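PDB 4GF2: erythrocyte binding antigen 140 from Plasmodium falciparum, which probably binds a host receptor on the erythrocyte surface during invasion, this chain being the part that carries its two Duffy binding domains. Local coordinates for residues A[197-202]-A[272-277]; A[214-219]-A[361-366]. The protein carries 3 engineered substitutions. All coordinates share one frame; numbering follows the deposited sequence.

Contact 1 of 2, residues A[197-202]-A[272-277]; sequences NIKDKC and EKEYDD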
loop_
_atom_site.group_PDB
_atom_site.type_symbol
_atom_site.label_atom_id
_atom_site.label_comp_id
_atom_site.label_asym_id
_atom_site.label_seq_id
_atom_site.Cartn_x
_atom_site.Cartn_y
_atom_site.Cartn_z
ATOM N N ASN A 197 -12.139 16.591 0.346
ATOM C CA ASN A 197 -11.682 16.118 -0.954
ATOM C C ASN A 197 -12.015 14.639 -1.130
ATOM O O ASN A 197 -12.448 14.215 -2.200
ATOM C CB ASN A 197 -10.181 16.345 -1.117
ATOM C CG ASN A 197 -9.838 17.799 -1.353
ATOM O OD1 ASN A 197 -10.625 18.547 -1.933
ATOM N ND2 ASN A 197 -8.657 18.211 -0.905
ATOM N N ILE A 198 -11.822 13.857 -0.073
ATOM C CA ILE A 198 -12.140 12.433 -0.119
ATOM C C ILE A 198 -13.619 12.214 -0.425
ATOM O O ILE A 198 -13.962 11.374 -1.249
ATOM C CB ILE A 198 -11.788 11.725 1.203
ATOM C CG1 ILE A 198 -10.273 11.578 1.334
ATOM C CG2 ILE A 198 -12.448 10.362 1.266
ATOM C CD1 ILE A 198 -9.826 11.028 2.672
ATOM N N LYS A 199 -14.489 12.968 0.242
ATOM C CA LYS A 199 -15.926 12.859 0.000
ATOM C C LYS A 199 -16.250 13.216 -1.442
ATOM O O LYS A 199 -16.946 12.478 -2.138
ATOM C CB LYS A 199 -16.713 13.780 0.934
ATOM C CG LYS A 199 -16.621 13.420 2.406
ATOM C CD LYS A 199 -17.952 13.643 3.114
ATOM C CE LYS A 199 -17.787 13.640 4.628
ATOM N NZ LYS A 199 -19.088 13.534 5.345
ATOM N N ASP A 200 -15.737 14.359 -1.876
ATOM C CA ASP A 200 -15.982 14.864 -3.218
ATOM C C ASP A 200 -15.669 13.823 -4.289
ATOM O O ASP A 200 -16.475 13.588 -5.192
ATOM C CB ASP A 200 -15.137 16.117 -3.460
ATOM C CG ASP A 200 -15.405 16.747 -4.809
ATOM O OD1 ASP A 200 -16.588 16.986 -5.129
ATOM O OD2 ASP A 200 -14.433 16.991 -5.555
ATOM N N LYS A 201 -14.500 13.197 -4.183
ATOM C CA LYS A 201 -14.019 12.293 -5.222
ATOM C C LYS A 201 -14.480 10.851 -5.025
ATOM O O LYS A 201 -14.607 10.095 -5.989
ATOM C CB LYS A 201 -12.489 12.336 -5.290
ATOM C CG LYS A 201 -11.922 13.726 -5.536
ATOM C CD LYS A 201 -12.675 14.444 -6.649
ATOM C CE LYS A 201 -12.055 15.795 -6.971
ATOM N NZ LYS A 201 -10.798 15.660 -7.755
ATOM N N CYS A 202 -14.721 10.466 -3.777
ATOM C CA CYS A 202 -15.095 9.091 -3.472
ATOM C C CYS A 202 -16.607 8.957 -3.349
ATOM O O CYS A 202 -17.149 7.855 -3.448
ATOM C CB CYS A 202 -14.416 8.628 -2.180
ATOM S SG CYS A 202 -12.617 8.846 -2.173
ATOM N N GLU A 272 -11.116 6.449 11.364
ATOM C CA GLU A 272 -12.486 6.098 11.711
ATOM C C GLU A 272 -13.083 5.149 10.681
ATOM O O GLU A 272 -12.505 4.917 9.619
ATOM C CB GLU A 272 -13.345 7.361 11.826
ATOM C CG GLU A 272 -12.900 8.308 12.935
ATOM C CD GLU A 272 -13.563 9.672 12.848
ATOM O OE1 GLU A 272 -14.429 9.861 11.967
ATOM O OE2 GLU A 272 -13.215 10.556 13.660
ATOM N N LYS A 273 -14.246 4.601 11.012
ATOM C CA LYS A 273 -14.954 3.699 10.119
ATOM C C LYS A 273 -15.142 4.372 8.767
ATOM O O LYS A 273 -15.029 3.733 7.721
ATOM C CB LYS A 273 -16.315 3.327 10.720
ATOM C CG LYS A 273 -16.681 1.858 10.602
ATOM C CD LYS A 273 -17.243 1.520 9.233
ATOM C CE LYS A 273 -17.592 0.040 9.119
ATOM N NZ LYS A 273 -18.614 -0.388 10.117
ATOM N N GLU A 274 -15.405 5.674 8.793
ATOM C CA GLU A 274 -15.766 6.402 7.585
ATOM C C GLU A 274 -14.643 6.392 6.554
ATOM O O GLU A 274 -14.898 6.292 5.355
ATOM C CB GLU A 274 -16.158 7.840 7.917
ATOM C CG GLU A 274 -16.820 8.570 6.760
ATOM C CD GLU A 274 -17.307 9.952 7.141
ATOM O OE1 GLU A 274 -16.994 10.407 8.263
ATOM O OE2 GLU A 274 -18.005 10.583 6.319
ATOM N N TYR A 275 -13.402 6.500 7.014
ATOM C CA TYR A 275 -12.273 6.472 6.094
ATOM C C TYR A 275 -12.224 5.143 5.342
ATOM O O TYR A 275 -12.141 5.114 4.113
ATOM C CB TYR A 275 -10.951 6.699 6.825
ATOM C CG TYR A 275 -9.776 6.556 5.895
ATOM C CD1 TYR A 275 -9.214 5.312 5.649
ATOM C CD2 TYR A 275 -9.254 7.655 5.233
ATOM C CE1 TYR A 275 -8.153 5.171 4.785
ATOM C CE2 TYR A 275 -8.189 7.523 4.366
ATOM C CZ TYR A 275 -7.645 6.278 4.145
ATOM O OH TYR A 275 -6.585 6.144 3.281
ATOM N N ASP A 276 -12.270 4.044 6.089
ATOM C CA ASP A 276 -12.284 2.709 5.500
ATOM C C ASP A 276 -13.457 2.545 4.537
ATOM O O ASP A 276 -13.328 1.912 3.490
ATOM C CB ASP A 276 -12.367 1.646 6.596
ATOM C CG ASP A 276 -11.045 1.434 7.311
ATOM O OD1 ASP A 276 -10.105 2.223 7.086
ATOM O OD2 ASP A 276 -10.949 0.474 8.104
ATOM N N ASP A 277 -14.600 3.121 4.894
ATOM C CA ASP A 277 -15.802 3.019 4.072
ATOM C C ASP A 277 -15.655 3.741 2.733
ATOM O O ASP A 277 -16.291 3.367 1.749
ATOM C CB ASP A 277 -17.007 3.602 4.817
ATOM C CG ASP A 277 -17.377 2.804 6.054
ATOM O OD1 ASP A 277 -17.037 1.600 6.122
ATOM O OD2 ASP A 277 -18.019 3.388 6.956
#
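Ile198 and Tyr275 make the apolar half of this contact, Lys199 and Glu274 the charged half. Ile198 directs its CD1 methyl at the ring, and Ile198 CD1 stops 4.2 Å from Tyr275 CE2, approaching obliquely. This is loose van der Waals packing. With CG anti to the backbone N (chi1 175°), Tyr275 carries its ring on to helix 213-242, where its OH bonds to the carbonyl of Cys219. Ile198 is buried because other groups surround it: Pro218 and Tyr222 of that same helix, and Leu278 and Cys279 one turn further along helix 273-279.

The charged pair sits on the more exposed side. Glu274 reaches out with an extended chain, while Lys199 bends at chi2 (-142°), and the two side chains cross at about a right angle. Lys199 NZ lies 3.3 Å from Glu274 OE2, a salt bridge whose hydrogen bond is weak, and Lys199 CE rests against the same oxygen at 3.5 Å.

The backbones stay well apart, with the CA atoms of Ile198 and Tyr275 8.6 Å from each other. The last turn of helix 175-202, which lies in the first Duffy binding domain and ends at disulfide-bonded Cys202, therefore meets the short helix 273-279 through a thin layer of side chains: one methyl-to-ring touch backed by helix 213-242, and one salt bridge whose weak geometry suggests a loosely held pair.

Contact 2 of 2, residues A[214-219]-A[361-366]; sequences GCRLPC and EEDYKE
Arg216 spans the space between two helices almost by itself and sets one guanidinium nitrogen, NH2, between two carboxylates from successive turns of helix 361-382, Asp363 and Glu366. The stronger bond goes to the aspartate: Arg216 NH2 donates to Asp363 OD1 at 2.7 Å with an N-H...O angle of 156°. That oxygen lies at the edge of the guanidinium, in its plane, and is met on its syn side, though somewhat out of the carboxylate plane. Arg216 NE also reaches Asp363 OD1, but at 3.4 Å the bond is weak, so one oxygen takes both donors in place of the usual paired oxygens.

Glu366 and Arg216 approach from opposite directions, the glutamate chain extended. Arg216 NH2 meets Glu366 OE1 at 3.2 Å, from above the carboxylate plane, and the two flat groups are turned 69° apart. The second carboxylate oxygen is linked through water 1, which accepts from Arg216 NH1 at 2.9 Å and donates to Glu366 OE2 at 2.7 Å. Thr284 bonds Glu366 OE2 as well, and Arg216 NH1 has a further acceptor in the carbonyl of Ala210.

A bend at chi3 (72°) in the arginine chain turns the guanidinium so that its NE and NH2 edge faces Asp363. With three direct bonds and a water bridge, the group is held against rotation. The start of helix 213-242 is thus joined to the second Duffy binding domain by a polar, partly hydrated salt-bridge network, whose arginine would be expected to favour the ionised carboxylates and offset their mutual repulsion.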
loop_
_atom_site.group_PDB
_atom_site.type_symbol
_atom_site.label_atom_id
_atom_site.label_comp_id
_atom_site.label_asym_id
_atom_site.label_seq_id
_atom_site.Cartn_x
_atom_site.Cartn_y
_atom_site.Cartn_z
ATOM N N GLY A 214 -8.861 8.608 -9.011
ATOM C CA GLY A 214 -9.624 9.789 -8.643
ATOM C C GLY A 214 -9.860 9.867 -7.146
ATOM O O GLY A 214 -9.759 10.935 -6.541
ATOM N N CYS A 215 -10.170 8.720 -6.549
ATOM C CA CYS A 215 -10.473 8.637 -5.126
ATOM C C CYS A 215 -9.239 8.232 -4.317
ATOM O O CYS A 215 -9.028 8.717 -3.206
ATOM C CB CYS A 215 -11.605 7.631 -4.903
ATOM S SG CYS A 215 -11.960 7.215 -3.185
ATOM N N ARG A 216 -8.416 7.355 -4.881
ATOM C CA ARG A 216 -7.266 6.821 -4.156
ATOM C C ARG A 216 -6.216 7.888 -3.849
ATOM O O ARG A 216 -5.448 7.749 -2.896
ATOM C CB ARG A 216 -6.637 5.661 -4.932
ATOM C CG ARG A 216 -7.574 4.471 -5.100
ATOM C CD ARG A 216 -6.915 3.319 -5.834
ATOM N NE ARG A 216 -5.911 2.645 -5.013
ATOM C CZ ARG A 216 -6.194 1.780 -4.044
ATOM N NH1 ARG A 216 -7.453 1.480 -3.758
ATOM N NH2 ARG A 216 -5.216 1.215 -3.352
ATOM N N LEU A 217 -6.180 8.951 -4.647
ATOM C CA LEU A 217 -5.206 10.016 -4.428
ATOM C C LEU A 217 -5.526 10.851 -3.184
ATOM O O LEU A 217 -4.676 11.004 -2.307
ATOM C CB LEU A 217 -5.085 10.909 -5.665
ATOM C CG LEU A 217 -4.472 10.243 -6.903
ATOM C CD1 LEU A 217 -4.292 11.267 -8.014
ATOM C CD2 LEU A 217 -3.147 9.558 -6.585
ATOM N N PRO A 218 -6.742 11.410 -3.101
ATOM C CA PRO A 218 -7.058 12.129 -1.861
ATOM C C PRO A 218 -6.994 11.214 -0.633
ATOM O O PRO A 218 -6.576 11.653 0.436
ATOM C CB PRO A 218 -8.482 12.658 -2.100
ATOM C CG PRO A 218 -9.008 11.892 -3.265
ATOM C CD PRO A 218 -7.819 11.520 -4.097
ATOM N N CYS A 219 -7.392 9.955 -0.785
ATOM C CA CYS A 219 -7.288 8.997 0.313
ATOM C C CYS A 219 -5.835 8.858 0.738
ATOM O O CYS A 219 -5.520 8.845 1.928
ATOM C CB CYS A 219 -7.835 7.628 -0.100
ATOM S SG CYS A 219 -9.624 7.574 -0.287
ATOM N N GLU A 361 3.812 0.163 -4.891
ATOM C CA GLU A 361 3.922 -1.183 -4.340
ATOM C C GLU A 361 2.652 -1.634 -3.627
ATOM O O GLU A 361 2.223 -2.774 -3.787
ATOM C CB GLU A 361 5.109 -1.301 -3.383
ATOM C CG GLU A 361 5.470 -2.758 -3.093
ATOM C CD GLU A 361 6.496 -2.924 -1.990
ATOM O OE1 GLU A 361 7.489 -2.165 -1.970
ATOM O OE2 GLU A 361 6.310 -3.825 -1.145
ATOM N N GLU A 362 2.058 -0.746 -2.837
ATOM C CA GLU A 362 0.875 -1.102 -2.060
ATOM C C GLU A 362 -0.305 -1.421 -2.967
ATOM O O GLU A 362 -1.068 -2.344 -2.694
ATOM C CB GLU A 362 0.506 0.011 -1.078
ATOM C CG GLU A 362 1.485 0.160 0.078
ATOM C CD GLU A 362 1.718 -1.147 0.824
ATOM O OE1 GLU A 362 0.742 -1.900 1.041
ATOM O OE2 GLU A 362 2.881 -1.426 1.187
ATOM N N ASP A 363 -0.452 -0.663 -4.047
ATOM C CA ASP A 363 -1.493 -0.949 -5.024
ATOM C C ASP A 363 -1.205 -2.287 -5.682
ATOM O O ASP A 363 -2.106 -3.093 -5.904
ATOM C CB ASP A 363 -1.563 0.147 -6.087
ATOM C CG ASP A 363 -2.137 1.443 -5.553
ATOM O OD1 ASP A 363 -2.771 1.414 -4.480
ATOM O OD2 ASP A 363 -1.961 2.491 -6.212
ATOM N N TYR A 364 0.062 -2.526 -5.990
ATOM C CA TYR A 364 0.437 -3.748 -6.678
ATOM C C TYR A 364 0.174 -4.956 -5.785
ATOM O O TYR A 364 -0.384 -5.958 -6.232
ATOM C CB TYR A 364 1.904 -3.705 -7.098
ATOM C CG TYR A 364 2.288 -4.871 -7.967
ATOM C CD1 TYR A 364 2.729 -6.055 -7.405
ATOM C CD2 TYR A 364 2.185 -4.797 -9.350
ATOM C CE1 TYR A 364 3.071 -7.132 -8.192
ATOM C CE2 TYR A 364 2.525 -5.872 -10.149
ATOM C CZ TYR A 364 2.969 -7.038 -9.561
ATOM O OH TYR A 364 3.312 -8.122 -10.335
ATOM N N LYS A 365 0.571 -4.853 -4.521
ATOM C CA LYS A 365 0.354 -5.924 -3.559
ATOM C C LYS A 365 -1.143 -6.188 -3.434
ATOM O O LYS A 365 -1.603 -7.330 -3.499
ATOM C CB LYS A 365 0.941 -5.530 -2.204
ATOM C CG LYS A 365 0.811 -6.588 -1.123
ATOM C CD LYS A 365 1.319 -6.072 0.218
ATOM C CE LYS A 365 1.177 -7.122 1.312
ATOM N NZ LYS A 365 1.641 -6.615 2.635
ATOM N N GLU A 366 -1.902 -5.111 -3.279
ATOM C CA GLU A 366 -3.344 -5.203 -3.136
ATOM C C GLU A 366 -3.966 -5.901 -4.347
ATOM O O GLU A 366 -4.874 -6.722 -4.197
ATOM C CB GLU A 366 -3.926 -3.804 -2.942
ATOM C CG GLU A 366 -5.412 -3.770 -2.704
ATOM C CD GLU A 366 -5.907 -2.378 -2.350
ATOM O OE1 GLU A 366 -5.110 -1.573 -1.822
ATOM O OE2 GLU A 366 -7.095 -2.090 -2.605
HETATM O O HOH W 1 -7.929 0.060 -1.251
#

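How the contacts relate
From the N terminus the chain runs down helix 175-202, turns, and starts helix 213-242, so 197-202 comes first and 214-219 second. Contact 1 closes a loop of 69 residues when 272-277 returns to 197-202. Contact 2 closes a longer one of 141 residues, from 214-219 to 361-366. The segments alternate, so the two loops cross. Their centres lie about 13 Å apart, and the disulfide Cys202-Cys215 joins them directly, with Cys219-Cys279 tying helix 213-242 to helix 273-279. Together they connect the end of helix 175-202, helix 213-242 and helix 273-279, and helix 361-382 within the second Duffy binding domain.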